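Side-chain contacts in stage II sporulation E family protein (PDB 3RNR), which is of unknown function but belongs to the PP2C family of protein phosphatases and so probably removes phosphate from phosphoproteins: residues G25-Q30 against H58-Q63; G44-A49 against M74-V79; L86-A89 against R95-L98; V91-V96 against G166-L171; Y97-G102 against Q191-Q196. One frame throughout, in Å; residues are numbered along the deposited sequence.

Contact 1. Residues G25-Q30 against H58-Q63; sequences GDEAAQ and HRWASQ
Trp60 holds its CG anti to the backbone N (chi1 166°), which throws the indole away from its own helix and against Glu27 and Ala28. In Glu27, CG lies anti to the carbonyl carbon (chi1 -67°), and the extended chain crosses the indole at about a right angle. The six-membered end of the indole does the touching. Glu27 CB sits 3.6 Å from Trp60 CZ2, the Ala28 CB methyl is 3.8 Å from Trp60 CZ3, and the backbone N of Ala28 comes within 3.6 Å of Trp60 CH2. Alanine suits this place because its small methyl lets the broad ring approach the helix backbone. At the other end of the indole, a water in the ring plane accepts from Trp60 NE1 at 3.2 Å and gives a weak bond to Glu27 OE1. That carboxylate has a stronger partner, a salt bridge to Arg24, while Arg31 makes a cation-pi contact with the indole. Thr70, from the loop after helix 46-63, touches both Ala28 and Trp60. Trp60 thus bridges the start of helix 25-41 and the end of helix 46-63, two consecutive helices joined by a short turn, within one helical layer of the PP2C alpha-beta-beta-alpha sandwich.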
# COMPACT_ATOMS: atom_id res chain seq x y z
N GLY B 25 1.46 -19.56 6.65
CA GLY B 25 0.56 -18.42 6.76
C GLY B 25 1.09 -17.15 6.12
O GLY B 25 0.35 -16.42 5.47
N ASP B 26 2.38 -16.88 6.30
CA ASP B 26 2.96 -15.66 5.73
C ASP B 26 2.96 -15.67 4.21
O ASP B 26 2.73 -14.65 3.58
CB ASP B 26 4.39 -15.46 6.26
CG ASP B 26 4.41 -14.78 7.63
OD1 ASP B 26 3.33 -14.57 8.23
OD2 ASP B 26 5.52 -14.45 8.11
N GLU B 27 3.23 -16.83 3.61
CA GLU B 27 3.17 -16.96 2.16
C GLU B 27 1.75 -16.82 1.63
O GLU B 27 1.55 -16.25 0.56
CB GLU B 27 3.78 -18.31 1.72
CG GLU B 27 5.27 -18.40 1.97
CD GLU B 27 5.83 -19.77 1.61
OE1 GLU B 27 5.97 -20.05 0.41
OE2 GLU B 27 6.11 -20.57 2.52
N ALA B 28 0.77 -17.36 2.34
CA ALA B 28 -0.63 -17.13 1.97
C ALA B 28 -0.98 -15.64 2.03
O ALA B 28 -1.64 -15.11 1.13
CB ALA B 28 -1.57 -17.90 2.90
N ALA B 29 -0.57 -14.99 3.11
CA ALA B 29 -0.85 -13.57 3.30
C ALA B 29 -0.20 -12.75 2.18
O ALA B 29 -0.81 -11.80 1.70
CB ALA B 29 -0.36 -13.10 4.66
N GLN B 30 1.00 -13.14 1.75
CA GLN B 30 1.65 -12.41 0.65
C GLN B 30 0.83 -12.45 -0.62
O GLN B 30 0.71 -11.45 -1.32
CB GLN B 30 3.05 -12.96 0.39
CG GLN B 30 4.03 -12.60 1.49
CD GLN B 30 5.27 -13.46 1.47
OE1 GLN B 30 5.43 -14.32 0.59
NE2 GLN B 30 6.13 -13.26 2.45
N HIS B 58 -5.99 -19.66 -3.36
CA HIS B 58 -6.56 -20.95 -3.73
C HIS B 58 -5.70 -21.67 -4.78
O HIS B 58 -5.41 -22.87 -4.67
CB HIS B 58 -7.99 -20.74 -4.26
CG HIS B 58 -8.80 -21.99 -4.40
ND1 HIS B 58 -8.57 -22.93 -5.38
CD2 HIS B 58 -9.87 -22.44 -3.69
CE1 HIS B 58 -9.45 -23.91 -5.27
NE2 HIS B 58 -10.25 -23.64 -4.26
N ARG B 59 -5.28 -20.92 -5.79
CA ARG B 59 -4.48 -21.42 -6.90
C ARG B 59 -3.11 -21.91 -6.39
O ARG B 59 -2.70 -23.04 -6.65
CB ARG B 59 -4.32 -20.29 -7.93
CG ARG B 59 -3.75 -20.62 -9.30
CD ARG B 59 -4.09 -19.49 -10.32
NE ARG B 59 -3.82 -18.13 -9.81
CZ ARG B 59 -4.67 -17.10 -9.87
NH1 ARG B 59 -5.87 -17.25 -10.41
NH2 ARG B 59 -4.32 -15.91 -9.38
N TRP B 60 -2.43 -21.04 -5.65
CA TRP B 60 -1.15 -21.37 -5.01
C TRP B 60 -1.23 -22.57 -4.04
O TRP B 60 -0.38 -23.47 -4.07
CB TRP B 60 -0.61 -20.13 -4.30
CG TRP B 60 0.50 -20.39 -3.34
CD1 TRP B 60 1.82 -20.61 -3.65
CD2 TRP B 60 0.41 -20.44 -1.91
NE1 TRP B 60 2.55 -20.81 -2.50
CE2 TRP B 60 1.71 -20.70 -1.41
CE3 TRP B 60 -0.64 -20.28 -0.99
CZ2 TRP B 60 1.98 -20.82 -0.05
CZ3 TRP B 60 -0.37 -20.40 0.35
CH2 TRP B 60 0.94 -20.66 0.81
N ALA B 61 -2.24 -22.58 -3.17
CA ALA B 61 -2.42 -23.67 -2.22
C ALA B 61 -2.64 -25.01 -2.93
O ALA B 61 -2.07 -26.03 -2.55
CB ALA B 61 -3.59 -23.36 -1.28
N SER B 62 -3.47 -25.00 -3.96
CA SER B 62 -3.75 -26.21 -4.72
C SER B 62 -2.47 -26.84 -5.27
O SER B 62 -2.18 -28.01 -5.02
CB SER B 62 -4.72 -25.90 -5.87
OG SER B 62 -5.99 -25.54 -5.37
N GLN B 63 -1.69 -26.05 -6.00
CA GLN B 63 -0.43 -26.52 -6.54
C GLN B 63 0.51 -27.03 -5.47
O GLN B 63 1.31 -27.93 -5.72
CB GLN B 63 0.26 -25.41 -7.31
CG GLN B 63 -0.45 -25.03 -8.56
CD GLN B 63 0.34 -24.04 -9.37
OE1 GLN B 63 -0.20 -23.38 -10.25
NE2 GLN B 63 1.63 -23.94 -9.07
O HOH W 1 5.72 -21.02 -2.91

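Contact 2. Residues G44-A49 against M74-V79; sequences GSPLDA and MAVAAV
The pyrrolidine ring of Pro46 lies against the strand at Val76, Ala77 and Ala78 and carries most of this contact. Its CB meets Val76 CG1 at 3.8 Å, and the same methyl is 3.6 Å from Pro46 O. Further round the ring, Pro46 CG reaches the strand backbone, 3.7 Å from Ala78 N, and also packs on the Ala78 CB methyl at 4.0 Å. Val76 offers both branches: CG1 stands between the backbone N and the carbonyl carbon (chi1 48°), and CG2, anti to the backbone N, touches Pro46 CB and CA at 4.0 Å each. The small alanines let the compact, puckered ring settle close to the backbone, while both branches of Val76 pack against its CB.

What positions the proline is the helix start. Ser45 is the N-cap, its OG accepting from Asp48 N at 3.1 Å with a nearly straight N-H...O angle of 171°. Pro46 follows in the first turn, where the absence of an N-H costs no helical hydrogen bond and the fixed phi fits the helix. Deeper in, selenomethionine Met74 and Ala49 both touch Ser36 of helix 25-41, and Val76 touches Leu40 of that helix. Strand 72-80 itself runs between strands 10-18 and 85-91, bonded to both, so helix 46-63 begins directly upon an inner strand of the antiparallel sheet, beside helix 25-41.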
# COMPACT_ATOMS: atom_id res chain seq x y z
N GLY B 44 -10.40 -1.11 -8.60
CA GLY B 44 -11.38 -2.12 -8.28
C GLY B 44 -12.00 -1.93 -6.90
O GLY B 44 -11.52 -1.13 -6.09
N SER B 45 -13.08 -2.66 -6.64
CA SER B 45 -13.78 -2.56 -5.37
C SER B 45 -13.14 -3.47 -4.32
O SER B 45 -12.40 -4.40 -4.66
CB SER B 45 -15.23 -2.97 -5.56
OG SER B 45 -15.30 -4.36 -5.79
N PRO B 46 -13.41 -3.20 -3.05
CA PRO B 46 -12.93 -4.10 -1.99
C PRO B 46 -13.38 -5.55 -2.22
O PRO B 46 -12.59 -6.46 -1.99
CB PRO B 46 -13.57 -3.52 -0.73
CG PRO B 46 -13.62 -2.01 -1.03
CD PRO B 46 -14.01 -1.96 -2.50
N LEU B 47 -14.61 -5.76 -2.65
CA LEU B 47 -15.07 -7.12 -2.92
C LEU B 47 -14.26 -7.80 -4.04
O LEU B 47 -13.89 -8.97 -3.92
CB LEU B 47 -16.56 -7.13 -3.29
CG LEU B 47 -17.15 -8.48 -3.71
CD1 LEU B 47 -17.01 -9.54 -2.60
CD2 LEU B 47 -18.63 -8.29 -4.07
N ASP B 48 -14.03 -7.09 -5.14
CA ASP B 48 -13.18 -7.62 -6.20
C ASP B 48 -11.78 -7.95 -5.68
O ASP B 48 -11.15 -8.92 -6.10
CB ASP B 48 -13.07 -6.63 -7.35
CG ASP B 48 -14.36 -6.50 -8.14
OD1 ASP B 48 -15.15 -7.46 -8.16
OD2 ASP B 48 -14.57 -5.43 -8.72
N ALA B 49 -11.28 -7.10 -4.78
CA ALA B 49 -9.95 -7.33 -4.22
C ALA B 49 -9.94 -8.61 -3.39
O ALA B 49 -9.00 -9.41 -3.47
CB ALA B 49 -9.51 -6.12 -3.39
N MSE B 74 -8.52 -11.09 6.07
CA MSE B 74 -8.22 -9.74 5.60
C MSE B 74 -9.42 -8.82 5.73
O MSE B 74 -10.55 -9.29 5.83
CB MSE B 74 -7.77 -9.81 4.13
CG MSE B 74 -8.87 -10.23 3.17
SE MSE B 74 -8.25 -10.32 1.33
CE MSE B 74 -7.92 -8.42 1.05
N ALA B 75 -9.17 -7.52 5.73
CA ALA B 75 -10.25 -6.55 5.63
C ALA B 75 -9.76 -5.45 4.70
O ALA B 75 -8.58 -5.08 4.74
CB ALA B 75 -10.60 -5.99 7.00
N VAL B 76 -10.65 -4.92 3.88
CA VAL B 76 -10.27 -3.93 2.88
C VAL B 76 -11.37 -2.89 2.71
O VAL B 76 -12.56 -3.20 2.83
CB VAL B 76 -9.93 -4.63 1.54
CG1 VAL B 76 -11.01 -5.62 1.17
CG2 VAL B 76 -9.75 -3.60 0.43
N ALA B 77 -10.98 -1.65 2.45
CA ALA B 77 -11.97 -0.61 2.21
C ALA B 77 -11.43 0.38 1.19
O ALA B 77 -10.21 0.48 0.99
CB ALA B 77 -12.34 0.08 3.52
N ALA B 78 -12.32 1.07 0.50
CA ALA B 78 -11.89 2.06 -0.47
C ALA B 78 -12.86 3.21 -0.43
O ALA B 78 -14.06 3.00 -0.32
CB ALA B 78 -11.85 1.47 -1.85
N VAL B 79 -12.34 4.43 -0.51
CA VAL B 79 -13.18 5.61 -0.55
C VAL B 79 -13.06 6.24 -1.92
O VAL B 79 -11.96 6.49 -2.39
CB VAL B 79 -12.76 6.64 0.51
CG1 VAL B 79 -13.57 7.94 0.36
CG2 VAL B 79 -12.92 6.04 1.91

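Contact 3. Residues L86-A89 against R95-L98; sequences LEWA and RVYL
Trp88 meets Val96 from its first side-chain carbon onward. Its CB lies 3.8 Å from Val96 CG1. The next atom, CG, is equally close to that methyl, and CD2 is 4.1 Å from it; on the six-membered ring, CE3 takes over with the other branch, 3.9 Å from Val96 CG2. Trp88 CG stands between its backbone N and carbonyl carbon (chi1 56°), which brings the indole obliquely against Val96. A forked valine suits the place, one branch serving each part of the indole. Next to this pair, Leu86 CD2 meets Leu98 CD1 at 4.0 Å, both leucines extending a branch across the gap between the backbones.

No hydrogen bond joins the two strands: their axes stay 8.2 Å apart at closest and run at 161°, nearly antiparallel, and the strands meet here mainly through side chains. On the other side of strand 95-100, Arg95 NE donates to Tyr97 OH in the guanidinium plane. Strand 85-91 belongs to the antiparallel sheet between 72-80 and 146-153, strand 95-100 to the mixed sheet between 103-106 and 159-164; Ala77 and Val160, from strands beside these two, help fill the same buried layer.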
# COMPACT_ATOMS: atom_id res chain seq x y z
N LEU B 86 -17.94 5.24 0.37
CA LEU B 86 -17.14 4.20 0.97
C LEU B 86 -17.68 2.81 0.65
O LEU B 86 -18.88 2.56 0.75
CB LEU B 86 -17.15 4.38 2.48
CG LEU B 86 -16.57 3.26 3.35
CD1 LEU B 86 -15.07 3.16 3.14
CD2 LEU B 86 -16.89 3.52 4.81
N GLU B 87 -16.78 1.89 0.28
CA GLU B 87 -17.12 0.47 0.21
C GLU B 87 -16.10 -0.32 1.03
O GLU B 87 -14.99 0.15 1.26
CB GLU B 87 -17.11 -0.05 -1.23
CG GLU B 87 -18.18 0.60 -2.12
CD GLU B 87 -18.35 -0.17 -3.41
OE1 GLU B 87 -17.40 -0.24 -4.22
OE2 GLU B 87 -19.43 -0.75 -3.59
N TRP B 88 -16.46 -1.52 1.46
CA TRP B 88 -15.54 -2.33 2.26
C TRP B 88 -15.87 -3.81 2.13
O TRP B 88 -16.97 -4.18 1.68
CB TRP B 88 -15.55 -1.90 3.73
CG TRP B 88 -16.93 -1.94 4.35
CD1 TRP B 88 -17.82 -0.91 4.45
CD2 TRP B 88 -17.57 -3.08 4.96
NE1 TRP B 88 -18.98 -1.34 5.06
CE2 TRP B 88 -18.85 -2.67 5.37
CE3 TRP B 88 -17.19 -4.42 5.16
CZ2 TRP B 88 -19.75 -3.53 6.00
CZ3 TRP B 88 -18.09 -5.28 5.78
CH2 TRP B 88 -19.36 -4.84 6.19
N ALA B 89 -14.91 -4.66 2.48
CA ALA B 89 -15.16 -6.10 2.51
C ALA B 89 -14.20 -6.75 3.49
O ALA B 89 -13.09 -6.24 3.73
CB ALA B 89 -15.02 -6.69 1.12
N ARG B 95 -11.42 -6.63 11.03
CA ARG B 95 -12.62 -5.83 11.27
C ARG B 95 -12.60 -4.51 10.52
O ARG B 95 -11.53 -3.94 10.27
CB ARG B 95 -12.82 -5.59 12.77
CG ARG B 95 -12.96 -6.89 13.57
CD ARG B 95 -13.29 -6.66 15.04
NE ARG B 95 -12.28 -5.89 15.79
CZ ARG B 95 -11.11 -6.37 16.19
NH1 ARG B 95 -10.73 -7.60 15.87
NH2 ARG B 95 -10.30 -5.59 16.90
N VAL B 96 -13.79 -4.02 10.17
CA VAL B 96 -13.94 -2.73 9.51
C VAL B 96 -14.76 -1.77 10.38
O VAL B 96 -15.85 -2.12 10.82
CB VAL B 96 -14.66 -2.88 8.16
CG1 VAL B 96 -14.67 -1.52 7.41
CG2 VAL B 96 -13.99 -3.98 7.31
N TYR B 97 -14.22 -0.57 10.61
CA TYR B 97 -14.89 0.47 11.38
C TYR B 97 -15.08 1.75 10.57
O TYR B 97 -14.18 2.18 9.85
CB TYR B 97 -14.06 0.83 12.63
CG TYR B 97 -13.98 -0.31 13.61
CD1 TYR B 97 -14.90 -0.43 14.65
CD2 TYR B 97 -13.00 -1.28 13.48
CE1 TYR B 97 -14.83 -1.49 15.55
CE2 TYR B 97 -12.93 -2.35 14.37
CZ TYR B 97 -13.85 -2.45 15.40
OH TYR B 97 -13.77 -3.51 16.28
N LEU B 98 -16.25 2.37 10.71
CA LEU B 98 -16.48 3.70 10.19
C LEU B 98 -15.95 4.74 11.17
O LEU B 98 -16.23 4.67 12.37
CB LEU B 98 -17.99 3.92 10.02
CG LEU B 98 -18.41 5.30 9.52
CD1 LEU B 98 -17.96 5.48 8.08
CD2 LEU B 98 -19.94 5.47 9.64

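Contact 4. Residues V91-V96 against G166-L171; sequences VGDCRV and GVYRSL
The ring of Tyr168 is met at its edge, in plane, by the carboxylate carbon of Asp93, while Gly166 C lies 4.3 Å above one face, offset toward the rim. Carboxylate and ring planes are only 26° apart, and the two side chains come from opposite directions. Tyr168 OH donates to Asp93 OD1; the modelled 2.4 Å is too short to trust as a length. Both residues place CG between the backbone N and the carbonyl carbon, Asp93 with chi1 63° and Tyr168 with 56°, which turns each polar end toward the other. Thr73 OG1 also bonds to the tyrosine hydroxyl and weakly to Asp93 OD1, so a third group helps to fix the pair.

Glycines shape both backbones. Gly92 has backbone angles at which a CB would press on the preceding carbonyl O, and Gly166, first residue of a type I turn ending at Arg169, lacks a side chain and so lets the turn pass close to the Tyr168 ring. Gly92 to Arg95 probably correspond to the Gly-Asp-Ser-Arg motif of PP2C phosphatases. The contact joins the connection between strands 85-91 and 95-100, which passes from one sheet to the other, with the loop after strand 159-164, while Thr73 reaches it from strand 72-80 and Asp17 pairs with Arg169 from the end of strand 10-18.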
# COMPACT_ATOMS: atom_id res chain seq x y z
N VAL B 91 -13.00 -10.84 5.36
CA VAL B 91 -13.16 -12.28 5.48
C VAL B 91 -12.38 -12.75 6.68
O VAL B 91 -11.17 -12.49 6.79
CB VAL B 91 -12.66 -13.02 4.21
CG1 VAL B 91 -12.74 -14.53 4.40
CG2 VAL B 91 -13.46 -12.59 2.96
N GLY B 92 -13.02 -13.50 7.56
CA GLY B 92 -12.38 -13.90 8.80
C GLY B 92 -12.61 -12.95 9.95
O GLY B 92 -13.73 -12.49 10.19
N ASP B 93 -11.59 -12.80 10.79
CA ASP B 93 -11.70 -12.01 12.02
C ASP B 93 -11.13 -10.59 11.94
O ASP B 93 -11.02 -9.93 12.96
CB ASP B 93 -11.12 -12.77 13.21
CG ASP B 93 -9.65 -13.03 13.05
OD1 ASP B 93 -9.18 -12.90 11.91
OD2 ASP B 93 -8.97 -13.34 14.05
N CYS B 94 -10.65 -10.16 10.77
CA CYS B 94 -10.28 -8.76 10.61
C CYS B 94 -11.54 -7.90 10.65
O CYS B 94 -12.62 -8.39 10.34
CB CYS B 94 -9.53 -8.53 9.32
SG CYS B 94 -7.91 -9.29 9.28
N ARG B 95 -11.42 -6.63 11.03
CA ARG B 95 -12.62 -5.83 11.27
C ARG B 95 -12.60 -4.51 10.52
O ARG B 95 -11.53 -3.94 10.27
CB ARG B 95 -12.82 -5.59 12.77
CG ARG B 95 -12.96 -6.89 13.57
CD ARG B 95 -13.29 -6.66 15.04
NE ARG B 95 -12.28 -5.89 15.79
CZ ARG B 95 -11.11 -6.37 16.19
NH1 ARG B 95 -10.73 -7.60 15.87
NH2 ARG B 95 -10.30 -5.59 16.90
N VAL B 96 -13.79 -4.02 10.17
CA VAL B 96 -13.94 -2.73 9.51
C VAL B 96 -14.76 -1.77 10.38
O VAL B 96 -15.85 -2.12 10.82
CB VAL B 96 -14.66 -2.88 8.16
CG1 VAL B 96 -14.67 -1.52 7.41
CG2 VAL B 96 -13.99 -3.98 7.31
N GLY B 166 -5.76 -10.71 15.40
CA GLY B 166 -5.92 -12.08 15.87
C GLY B 166 -4.75 -12.62 16.68
O GLY B 166 -3.61 -12.25 16.45
N VAL B 167 -5.03 -13.50 17.63
CA VAL B 167 -3.97 -14.05 18.47
C VAL B 167 -3.02 -14.94 17.67
O VAL B 167 -1.85 -15.12 18.04
CB VAL B 167 -4.57 -14.85 19.66
CG1 VAL B 167 -5.35 -16.05 19.15
CG2 VAL B 167 -3.47 -15.29 20.62
N TYR B 168 -3.53 -15.48 16.56
CA TYR B 168 -2.81 -16.44 15.72
C TYR B 168 -1.68 -15.82 14.89
O TYR B 168 -0.96 -16.53 14.19
CB TYR B 168 -3.81 -17.15 14.79
CG TYR B 168 -4.63 -16.20 13.92
CD1 TYR B 168 -4.07 -15.60 12.80
CD2 TYR B 168 -5.95 -15.90 14.24
CE1 TYR B 168 -4.81 -14.71 12.01
CE2 TYR B 168 -6.70 -15.01 13.45
CZ TYR B 168 -6.12 -14.43 12.34
OH TYR B 168 -6.85 -13.56 11.57
N ARG B 169 -1.55 -14.50 14.93
CA ARG B 169 -0.65 -13.78 14.03
C ARG B 169 0.83 -14.09 14.21
O ARG B 169 1.32 -14.27 15.33
CB ARG B 169 -0.90 -12.27 14.12
CG ARG B 169 -2.27 -11.87 13.61
CD ARG B 169 -2.78 -10.60 14.28
NE ARG B 169 -2.03 -9.41 13.90
CZ ARG B 169 -1.57 -8.52 14.77
NH1 ARG B 169 -0.89 -7.47 14.35
NH2 ARG B 169 -1.79 -8.69 16.07
N SER B 170 1.55 -14.17 13.08
CA SER B 170 3.01 -14.27 13.09
C SER B 170 3.59 -12.96 13.63
O SER B 170 3.02 -11.89 13.42
CB SER B 170 3.54 -14.55 11.68
OG SER B 170 3.17 -13.51 10.76
N LEU B 171 4.72 -13.04 14.32
CA LEU B 171 5.32 -11.86 14.94
C LEU B 171 6.15 -11.04 13.95
O LEU B 171 7.09 -11.55 13.34
CB LEU B 171 6.17 -12.26 16.16
CG LEU B 171 5.44 -13.13 17.19
CD1 LEU B 171 6.30 -13.35 18.42
CD2 LEU B 171 4.09 -12.53 17.56

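Contact 5. Residues Y97-G102 against Q191-Q196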
# COMPACT_ATOMS: atom_id res chain seq x y z
N TYR B 97 -14.22 -0.57 10.61
CA TYR B 97 -14.89 0.47 11.38
C TYR B 97 -15.08 1.75 10.57
O TYR B 97 -14.18 2.18 9.85
CB TYR B 97 -14.06 0.83 12.63
CG TYR B 97 -13.98 -0.31 13.61
CD1 TYR B 97 -14.90 -0.43 14.65
CD2 TYR B 97 -13.00 -1.28 13.48
CE1 TYR B 97 -14.83 -1.49 15.55
CE2 TYR B 97 -12.93 -2.35 14.37
CZ TYR B 97 -13.85 -2.45 15.40
OH TYR B 97 -13.77 -3.51 16.28
N LEU B 98 -16.25 2.37 10.71
CA LEU B 98 -16.48 3.70 10.19
C LEU B 98 -15.95 4.74 11.17
O LEU B 98 -16.23 4.67 12.37
CB LEU B 98 -17.99 3.92 10.02
CG LEU B 98 -18.41 5.30 9.52
CD1 LEU B 98 -17.96 5.48 8.08
CD2 LEU B 98 -19.94 5.47 9.64
N PHE B 99 -15.19 5.73 10.68
CA PHE B 99 -14.82 6.84 11.55
C PHE B 99 -15.69 8.04 11.20
O PHE B 99 -15.55 8.64 10.13
CB PHE B 99 -13.34 7.20 11.42
CG PHE B 99 -12.94 8.38 12.28
CD1 PHE B 99 -13.06 8.32 13.66
CD2 PHE B 99 -12.47 9.56 11.70
CE1 PHE B 99 -12.70 9.41 14.46
CE2 PHE B 99 -12.11 10.65 12.49
CZ PHE B 99 -12.23 10.58 13.87
N LYS B 100 -16.61 8.35 12.10
CA LYS B 100 -17.57 9.41 11.88
C LYS B 100 -18.04 9.94 13.23
O LYS B 100 -18.11 9.19 14.21
CB LYS B 100 -18.74 8.89 11.05
CG LYS B 100 -19.88 9.85 10.90
CD LYS B 100 -20.86 9.34 9.88
CE LYS B 100 -21.99 10.35 9.67
NZ LYS B 100 -22.89 9.91 8.56
N GLY B 101 -18.38 11.23 13.29
CA GLY B 101 -18.84 11.83 14.52
C GLY B 101 -17.88 11.62 15.68
O GLY B 101 -18.31 11.46 16.83
N GLY B 102 -16.58 11.60 15.38
CA GLY B 102 -15.56 11.44 16.40
C GLY B 102 -15.47 10.04 17.00
O GLY B 102 -14.73 9.83 17.96
N GLN B 191 -4.97 10.18 17.22
CA GLN B 191 -5.48 10.43 18.56
C GLN B 191 -6.99 10.63 18.49
O GLN B 191 -7.73 10.10 19.33
CB GLN B 191 -4.81 11.66 19.17
CG GLN B 191 -3.31 11.54 19.35
CD GLN B 191 -2.70 12.78 19.97
OE1 GLN B 191 -3.36 13.50 20.73
NE2 GLN B 191 -1.44 13.04 19.66
N GLU B 192 -7.44 11.39 17.50
CA GLU B 192 -8.86 11.70 17.34
C GLU B 192 -9.62 10.41 17.15
O GLU B 192 -10.65 10.16 17.79
CB GLU B 192 -9.08 12.62 16.13
CG GLU B 192 -10.54 12.93 15.85
CD GLU B 192 -11.23 13.62 17.02
OE1 GLU B 192 -10.57 14.44 17.70
OE2 GLU B 192 -12.42 13.35 17.26
N VAL B 193 -9.10 9.59 16.24
CA VAL B 193 -9.63 8.27 15.98
C VAL B 193 -9.77 7.44 17.25
O VAL B 193 -10.81 6.82 17.48
CB VAL B 193 -8.74 7.51 14.97
CG1 VAL B 193 -9.11 6.05 14.95
CG2 VAL B 193 -8.88 8.11 13.59
N GLU B 194 -8.71 7.41 18.07
CA GLU B 194 -8.66 6.48 19.20
C GLU B 194 -8.49 7.08 20.61
O GLU B 194 -7.42 7.57 20.96
CB GLU B 194 -7.57 5.42 18.95
CG GLU B 194 -6.36 5.93 18.16
CD GLU B 194 -5.03 5.22 18.52
OE1 GLU B 194 -4.84 4.03 18.16
OE2 GLU B 194 -4.17 5.86 19.15
N ALA B 195 -9.54 6.97 21.43
CA ALA B 195 -9.50 7.27 22.86
C ALA B 195 -9.19 5.99 23.64
O ALA B 195 -8.78 4.99 23.04
CB ALA B 195 -10.81 7.90 23.33
N GLN B 196 -9.36 6.01 24.95
CA GLN B 196 -9.10 4.82 25.77
C GLN B 196 -9.95 3.63 25.34
O GLN B 196 -9.70 2.49 25.75
CB GLN B 196 -9.38 5.13 27.25
CG GLN B 196 -10.86 5.34 27.56
CD GLN B 196 -11.13 5.59 29.04
OE1 GLN B 196 -10.33 6.22 29.73
NE2 GLN B 196 -12.26 5.09 29.52
O HOH W 2 -12.80 8.66 19.10
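Gly102 and Glu192 share a water that can donate to the carbonyl oxygens of both, though more acceptors are in reach than it has protons. The bridge rests on the bond to Glu192 O, 2.9 Å from the water oxygen; the 2.5 Å modelled between that water and Gly102 O is doubtfully short. Beside this water, Phe99 forms the apolar part of the contact. Its CG is anti to the backbone N (chi1 178°), which carries the ring out to the end of the helix. Val193 CG2 stands almost exactly over the ring centre, 4.0 Å from it and 4° off the normal, a CH-pi contact, while Phe99 CE1 lies 3.6 Å from Val193 CA. Glu192 comes to the ring's edge, with CG 3.5 Å from Phe99 CZ. A bend at chi2 (60°) then turns its carboxylate toward the hairpin turn, where OE2 ends 3.8 Å from Gly102 CA.

Phenylalanine suits this place because its flat ring offers a face to valine and an edge to the glutamate methylene. Gly101 and Gly102 both have positive phi, readily adopted by glycine, and form the tight turn between strands 95-100 and 103-106. Leu104, on the second strand of this hairpin, touches both Phe99 and Val193. The end of helix 186-193 thus packs on hairpin 95-106 of the mixed sheet, consistent with the helix-on-sheet layering of the PP2C alpha-beta-beta-alpha sandwich.

From the N terminus, contact 1 closes the loop over the two neighbouring helices 25-41 and 46-63, and contact 2, starting in the turn between them, crosses it and ties the second helix to strand 72-80. Contact 3 follows in series, bringing the sheets together across a short connection; contact 2 adjoins it through backbone bonds between strands 72-80 and 85-91. Contact 4 starts in that same connection and closes a much longer loop at residues 166-171, while contact 5, further along strand 95-100, crosses it and reaches helix 186-193. Contacts 1 and 4, though distant in sequence, touch where Asp26 OD1 meets Ser170 OG, whereas contacts 1 and 5 lie on opposite sides of the chain's centre.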